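Local coordinates for protein L-lysine 6-monooxygenase (Pseudomonas syringae pv. tomato, PDB 5CQF) that probably hydroxylates the side-chain amine of L-lysine in siderophore biosynthesis, as an FAD- and NADP-dependent monooxygenase of the lysine/ornithine hydroxylase family, at residues A24-A29 with R123-H128; S39-D44 with A425-V430. All blocks are in the same frame, centred on the assembly; numbering follows the deposited sequence.

Contact 1 (A24-A29 with R123-H128)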
ATOM      1  N   ALA A  24      19.578   4.938  24.078  1.00 38.53           N
ATOM      2  CA  ALA A  24      19.648   6.290  24.593  1.00 37.65           C
ATOM      3  C   ALA A  24      21.084   6.717  24.873  1.00 36.99           C
ATOM      4  O   ALA A  24      21.504   7.799  24.442  1.00 36.33           O
ATOM      5  CB  ALA A  24      18.788   6.413  25.844  1.00 40.02           C
ATOM      6  N   GLY A  25      21.841   5.885  25.590  1.00 37.31           N
ATOM      7  CA  GLY A  25      23.257   6.201  25.870  1.00 36.24           C
ATOM      8  C   GLY A  25      24.117   6.166  24.611  1.00 37.33           C
ATOM      9  O   GLY A  25      25.107   6.896  24.479  1.00 38.91           O
ATOM     10  N   ILE A  26      23.769   5.304  23.671  1.00 36.59           N
ATOM     11  CA  ILE A  26      24.539   5.234  22.434  1.00 36.08           C
ATOM     12  C   ILE A  26      24.349   6.508  21.642  1.00 35.54           C
ATOM     13  O   ILE A  26      25.304   7.067  21.072  1.00 36.15           O
ATOM     14  CB  ILE A  26      24.130   4.019  21.621  1.00 36.00           C
ATOM     15  CG1 ILE A  26      24.684   2.761  22.280  1.00 37.31           C
ATOM     16  CG2 ILE A  26      24.650   4.131  20.207  1.00 37.50           C
ATOM     17  CD1 ILE A  26      23.965   1.507  21.897  1.00 37.82           C
ATOM     18  N   ALA A  27      23.107   6.976  21.632  1.00 33.95           N
ATOM     19  CA  ALA A  27      22.775   8.208  20.949  1.00 33.70           C
ATOM     20  C   ALA A  27      23.564   9.343  21.509  1.00 34.98           C
ATOM     21  O   ALA A  27      24.009  10.173  20.766  1.00 35.56           O
ATOM     22  CB  ALA A  27      21.293   8.515  21.082  1.00 32.80           C
ATOM     23  N   LEU A  28      23.681   9.402  22.839  1.00 37.11           N
ATOM     24  CA  LEU A  28      24.476  10.434  23.510  1.00 38.55           C
ATOM     25  C   LEU A  28      25.938  10.344  23.159  1.00 39.36           C
ATOM     26  O   LEU A  28      26.549  11.363  22.873  1.00 41.68           O
ATOM     27  CB  LEU A  28      24.333  10.319  25.020  1.00 39.27           C
ATOM     28  CG  LEU A  28      25.035  11.388  25.817  1.00 39.66           C
ATOM     29  CD1 LEU A  28      24.423  12.761  25.603  1.00 39.57           C
ATOM     30  CD2 LEU A  28      24.972  10.969  27.270  1.00 41.84           C
ATOM     31  N   ALA A  29      26.511   9.148  23.215  1.00 39.34           N
ATOM     32  CA  ALA A  29      27.905   8.961  22.762  1.00 41.52           C
ATOM     33  C   ALA A  29      28.103   9.389  21.329  1.00 41.73           C
ATOM     34  O   ALA A  29      29.133   9.976  21.005  1.00 41.98           O
ATOM     35  CB  ALA A  29      28.352   7.523  22.929  1.00 42.83           C
ATOM     36  N   ARG A 123      29.334  -0.580  18.454  1.00 52.19           N
ATOM     37  CA  ARG A 123      30.730  -1.012  18.213  1.00 57.51           C
ATOM     38  C   ARG A 123      31.698   0.093  17.860  1.00 55.60           C
ATOM     39  O   ARG A 123      32.891  -0.127  17.916  1.00 59.19           O
ATOM     40  CB  ARG A 123      30.800  -1.984  17.040  1.00 61.25           C
ATOM     41  CG  ARG A 123      30.574  -3.426  17.403  1.00 66.59           C
ATOM     42  CD  ARG A 123      30.794  -4.304  16.173  1.00 72.59           C
ATOM     43  NE  ARG A 123      29.577  -4.482  15.365  1.00 75.87           N
ATOM     44  CZ  ARG A 123      29.450  -4.210  14.056  1.00 78.28           C
ATOM     45  NH1 ARG A 123      30.468  -3.711  13.335  1.00 81.54           N
ATOM     46  NH2 ARG A 123      28.277  -4.439  13.455  1.00 73.87           N
ATOM     47  N   GLN A 124      31.198   1.224  17.380  1.00 52.12           N
ATOM     48  CA  GLN A 124      32.051   2.315  16.941  1.00 50.37           C
ATOM     49  C   GLN A 124      32.195   3.390  17.982  1.00 50.12           C
ATOM     50  O   GLN A 124      33.103   4.195  17.859  1.00 50.37           O
ATOM     51  CB  GLN A 124      31.492   2.974  15.675  1.00 50.05           C
ATOM     52  CG  GLN A 124      31.530   2.116  14.430  1.00 49.73           C
ATOM     53  CD  GLN A 124      30.897   2.822  13.268  1.00 48.17           C
ATOM     54  OE1 GLN A 124      31.520   3.671  12.646  1.00 48.53           O
ATOM     55  NE2 GLN A 124      29.636   2.497  12.984  1.00 46.92           N
ATOM     56  N   VAL A 125      31.306   3.430  18.981  1.00 49.39           N
ATOM     57  CA  VAL A 125      31.339   4.500  20.008  1.00 49.07           C
ATOM     58  C   VAL A 125      31.401   4.005  21.463  1.00 50.22           C
ATOM     59  O   VAL A 125      31.150   4.766  22.391  1.00 50.78           O
ATOM     60  CB  VAL A 125      30.123   5.440  19.876  1.00 47.54           C
ATOM     61  CG1 VAL A 125      30.063   6.052  18.493  1.00 47.86           C
ATOM     62  CG2 VAL A 125      28.828   4.713  20.173  1.00 45.92           C
ATOM     63  N   ASP A 126      31.757   2.740  21.658  1.00 52.18           N
ATOM     64  CA  ASP A 126      31.735   2.137  22.974  1.00 52.89           C
ATOM     65  C   ASP A 126      33.093   2.110  23.682  1.00 53.94           C
ATOM     66  O   ASP A 126      33.210   1.483  24.729  1.00 55.37           O
ATOM     67  CB  ASP A 126      31.158   0.712  22.895  1.00 53.07           C
ATOM     68  CG  ASP A 126      32.062  -0.256  22.162  1.00 56.26           C
ATOM     69  OD1 ASP A 126      33.109   0.165  21.606  1.00 58.16           O
ATOM     70  OD2 ASP A 126      31.704  -1.448  22.125  1.00 57.36           O
ATOM     71  N   GLY A 127      34.106   2.786  23.137  1.00 55.00           N
ATOM     72  CA  GLY A 127      35.432   2.867  23.787  1.00 55.62           C
ATOM     73  C   GLY A 127      35.456   3.416  25.223  1.00 55.54           C
ATOM     74  O   GLY A 127      36.475   3.344  25.891  1.00 59.67           O
ATOM     75  N   HIS A 128      34.361   3.999  25.707  1.00 53.99           N
ATOM     76  CA  HIS A 128      34.290   4.495  27.085  1.00 53.02           C
ATOM     77  C   HIS A 128      33.183   3.795  27.838  1.00 52.63           C
ATOM     78  O   HIS A 128      32.636   4.314  28.812  1.00 51.52           O
ATOM     79  CB  HIS A 128      34.025   5.990  27.083  1.00 52.65           C
ATOM     80  CG  HIS A 128      35.069   6.770  26.366  1.00 55.31           C
ATOM     81  ND1 HIS A 128      34.918   7.182  25.057  1.00 57.71           N
ATOM     82  CD2 HIS A 128      36.292   7.202  26.764  1.00 54.91           C
ATOM     83  CE1 HIS A 128      36.009   7.830  24.674  1.00 59.10           C
ATOM     84  NE2 HIS A 128      36.849   7.868  25.697  1.00 58.18           N
TER
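Val125, Ala29 and Ile26 form a small, buried contact of apolar side chains in which the end of helix 111-125 rests on the first turns of helix 23-37. The latter follows strand 16-19 and carries Gly25, the last glycine of a GxGxxG pattern, consistent with the dinucleotide-binding Rossmann fold expected of an FAD enzyme. Val125 and Ala29 point at each other. The CG2 of Val125 stands between the backbone N and the carbonyl carbon (chi1 -57° for CG1, which lies beside the N), and this methyl is the one turned to the helix. It lies 4.0 Å from Ala29 CB. The same CG2 of Val125 is 4.2 Å from Ile26 CG2. The backbone O of Val125 also approaches the Ala29 methyl, 4.0 Å from its CB. Alanine suits its place because a single methyl lets the chain of Val125 approach closely, to 6.3 Å between the CA atoms of Ala29 and Val125. Ile26, one turn earlier on the same face, offers the branch methyl CG2, and its side chain also packs on Leu118 and Val121 of helix 111-125, continuing the apolar seam. Phe87 covers Val125 further, and Tyr49 of strand 47-50 lies against Ala29. Ala29 N bonds to Gly25 O at 2.9 Å, so the N-H of Ala29 is used inside its own helix. With carbon groups facing each other and a carbonyl O beside the Ala29 methyl, the contact has no directional bond and probably rests on close fit and the exclusion of water.

Contact 2 (S39-D44 with A425-V430)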
ATOM      1  N   SER A  39      36.430  18.075  15.590  1.00 73.43           N
ATOM      2  CA  SER A  39      37.302  18.970  16.381  1.00 74.60           C
ATOM      3  C   SER A  39      36.565  20.025  17.207  1.00 78.36           C
ATOM      4  O   SER A  39      37.186  20.980  17.649  1.00 83.40           O
ATOM      5  CB  SER A  39      38.346  19.660  15.502  1.00 73.19           C
ATOM      6  OG  SER A  39      38.995  18.720  14.679  1.00 69.75           O
ATOM      7  N   GLN A  40      35.267  19.838  17.451  1.00 78.64           N
ATOM      8  CA  GLN A  40      34.480  20.797  18.230  1.00 77.97           C
ATOM      9  C   GLN A  40      34.711  20.585  19.730  1.00 78.80           C
ATOM     10  O   GLN A  40      35.088  19.492  20.147  1.00 79.10           O
ATOM     11  CB  GLN A  40      33.000  20.678  17.870  1.00 78.27           C
ATOM     12  CG  GLN A  40      32.701  21.039  16.417  1.00 78.20           C
ATOM     13  CD  GLN A  40      31.447  20.361  15.861  1.00 78.45           C
ATOM     14  OE1 GLN A  40      30.904  19.430  16.454  1.00 77.05           O
ATOM     15  NE2 GLN A  40      30.995  20.822  14.701  1.00 78.86           N
ATOM     16  N   PRO A  41      34.499  21.637  20.549  1.00 81.20           N
ATOM     17  CA  PRO A  41      34.905  21.608  21.971  1.00 80.98           C
ATOM     18  C   PRO A  41      34.247  20.513  22.801  1.00 77.93           C
ATOM     19  O   PRO A  41      34.859  19.977  23.726  1.00 75.93           O
ATOM     20  CB  PRO A  41      34.461  22.982  22.500  1.00 82.44           C
ATOM     21  CG  PRO A  41      34.293  23.833  21.286  1.00 85.24           C
ATOM     22  CD  PRO A  41      33.850  22.913  20.194  1.00 82.15           C
ATOM     23  N   LEU A  42      32.998  20.203  22.481  1.00 75.86           N
ATOM     24  CA  LEU A  42      32.249  19.185  23.204  1.00 72.05           C
ATOM     25  C   LEU A  42      32.963  17.834  23.220  1.00 69.20           C
ATOM     26  O   LEU A  42      32.787  17.051  24.149  1.00 68.10           O
ATOM     27  CB  LEU A  42      30.886  19.013  22.558  1.00 73.62           C
ATOM     28  CG  LEU A  42      30.023  17.912  23.171  1.00 72.78           C
ATOM     29  CD1 LEU A  42      29.177  18.474  24.294  1.00 75.20           C
ATOM     30  CD2 LEU A  42      29.150  17.251  22.122  1.00 72.31           C
ATOM     31  N   GLY A  43      33.756  17.564  22.189  1.00 67.99           N
ATOM     32  CA  GLY A  43      34.475  16.303  22.075  1.00 68.41           C
ATOM     33  C   GLY A  43      35.571  16.078  23.099  1.00 71.89           C
ATOM     34  O   GLY A  43      36.036  14.946  23.262  1.00 69.59           O
ATOM     35  N   ASP A  44      35.980  17.148  23.787  1.00 74.46           N
ATOM     36  CA  ASP A  44      37.058  17.083  24.776  1.00 75.11           C
ATOM     37  C   ASP A  44      36.552  16.620  26.131  1.00 72.62           C
ATOM     38  O   ASP A  44      37.297  16.040  26.907  1.00 72.65           O
ATOM     39  CB  ASP A  44      37.738  18.447  24.924  1.00 77.13           C
ATOM     40  CG  ASP A  44      38.302  18.962  23.612  1.00 77.48           C
ATOM     41  OD1 ASP A  44      38.840  18.153  22.822  1.00 76.80           O
ATOM     42  OD2 ASP A  44      38.195  20.181  23.371  1.00 78.47           O
ATOM     43  N   ALA A 425      23.986  20.803  27.144  1.00 53.89           N
ATOM     44  CA  ALA A 425      23.879  21.201  28.553  1.00 51.60           C
ATOM     45  C   ALA A 425      25.098  20.711  29.314  1.00 52.48           C
ATOM     46  O   ALA A 425      25.625  21.437  30.132  1.00 50.48           O
ATOM     47  CB  ALA A 425      22.601  20.698  29.201  1.00 52.20           C
ATOM     48  N   LEU A 426      25.572  19.500  29.015  1.00 54.40           N
ATOM     49  CA  LEU A 426      26.776  18.985  29.670  1.00 56.22           C
ATOM     50  C   LEU A 426      27.987  19.856  29.404  1.00 57.61           C
ATOM     51  O   LEU A 426      28.747  20.102  30.316  1.00 58.49           O
ATOM     52  CB  LEU A 426      27.085  17.549  29.266  1.00 55.91           C
ATOM     53  CG  LEU A 426      26.280  16.513  30.035  1.00 57.64           C
ATOM     54  CD1 LEU A 426      26.133  15.200  29.284  1.00 58.94           C
ATOM     55  CD2 LEU A 426      26.916  16.268  31.386  1.00 61.14           C
ATOM     56  N   GLU A 427      28.163  20.327  28.174  1.00 59.81           N
ATOM     57  CA  GLU A 427      29.293  21.221  27.855  1.00 66.47           C
ATOM     58  C   GLU A 427      29.300  22.503  28.675  1.00 67.77           C
ATOM     59  O   GLU A 427      30.337  22.870  29.209  1.00 70.81           O
ATOM     60  CB  GLU A 427      29.285  21.611  26.381  1.00 69.43           C
ATOM     61  CG  GLU A 427      30.500  22.414  25.942  1.00 73.80           C
ATOM     62  CD  GLU A 427      30.419  22.864  24.496  1.00 74.53           C
ATOM     63  OE1 GLU A 427      29.392  22.603  23.839  1.00 79.08           O
ATOM     64  OE2 GLU A 427      31.390  23.477  24.006  1.00 79.18           O
ATOM     65  N   ARG A 428      28.150  23.185  28.755  1.00 71.12           N
ATOM     66  CA  ARG A 428      28.030  24.443  29.516  1.00 73.25           C
ATOM     67  C   ARG A 428      28.379  24.231  30.980  1.00 72.85           C
ATOM     68  O   ARG A 428      29.040  25.062  31.593  1.00 75.84           O
ATOM     69  CB  ARG A 428      26.631  25.054  29.391  1.00 75.68           C
ATOM     70  CG  ARG A 428      26.369  25.697  28.036  1.00 80.73           C
ATOM     71  CD  ARG A 428      25.018  26.408  27.992  1.00 83.63           C
ATOM     72  NE  ARG A 428      23.873  25.484  28.034  1.00 84.34           N
ATOM     73  CZ  ARG A 428      23.381  24.800  26.990  1.00 82.61           C
ATOM     74  NH1 ARG A 428      23.924  24.901  25.781  1.00 79.29           N
ATOM     75  NH2 ARG A 428      22.334  23.992  27.156  1.00 77.05           N
ATOM     76  N   ALA A 429      27.974  23.087  31.509  1.00 68.93           N
ATOM     77  CA  ALA A 429      28.266  22.713  32.875  1.00 71.66           C
ATOM     78  C   ALA A 429      29.738  22.366  33.176  1.00 77.46           C
ATOM     79  O   ALA A 429      30.033  21.917  34.281  1.00 80.72           O
ATOM     80  CB  ALA A 429      27.375  21.551  33.281  1.00 68.55           C
ATOM     81  N   VAL A 430      30.658  22.566  32.234  1.00 84.53           N
ATOM     82  CA  VAL A 430      32.088  22.340  32.512  1.00 91.68           C
ATOM     83  C   VAL A 430      32.938  23.558  32.106  1.00 95.34           C
ATOM     84  O   VAL A 430      33.922  23.434  31.377  1.00 99.40           O
ATOM     85  CB  VAL A 430      32.587  21.018  31.866  1.00 92.71           C
ATOM     86  CG1 VAL A 430      34.060  20.757  32.184  1.00 97.13           C
ATOM     87  CG2 VAL A 430      31.744  19.847  32.354  1.00 90.23           C
TER
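Pro41 and Leu42 meet Glu427 at the edge of the Rossmann-like domain, where the turn joining helix 23-37 to strand 47-50 passes the last turn of helix 412-428. The turn begins with a Schellman motif: Ser39 leaves the helix with positive phi, with two bonds back into its last turn. A short 3-10 segment, 41-43, follows, closed by the bond from Asp44 N to Pro41 O, 3.0 Å. Proline suits the first position of such a segment, since its ring already fixes phi near -60° and the N-H it lacks is not needed there. Glu427 reaches the turn with a fully extended chain: CG lies anti to the backbone N (chi1 -174°) and the next torsion is also trans, which carries the carboxylate out to the proline. In Leu42, chi1 likewise carries CG away from the backbone N, and chi2, near 90°, then swings CD1 to within 3.8 Å of Glu427 CB. The two chains cross at a slant, Leu42 CD1 at the glutamate's CB and Leu42 CB 4.1 Å from Glu427 OE1, while OE2 goes to Pro41. Leucine also suits the side facing helix 23-37, packing on Phe32 and Ala35, whereas glutamate suits a partly exposed border, aliphatic at its root and charged at its end. That end touches carbon: Glu427 OE2 sits 3.5 Å from Pro41 CB.

Overall arrangement
Helix 23-37 ties the two contacts together: contact 1 uses its first turns, and contact 2 uses the turn that follows its far end. Their centres lie 16 Å apart on the same side of the chain's centre, with nearest atoms about 5 Å apart. Along the chain the segments alternate: 24-29, 39-44, 123-128, 425-430. Both contacts adjoin the parallel sheet ordered 129-130, 47-50, 16-19, 163-166, 393-396: Ala29 of contact 1 touches Tyr49 of strand 47-50, while Leu426 beside contact 2 touches strands 163-166 and 393-396. The C-terminal helix 412-428 thus packs on the same sheet, and contact 2 joins its end to the turn after helix 23-37.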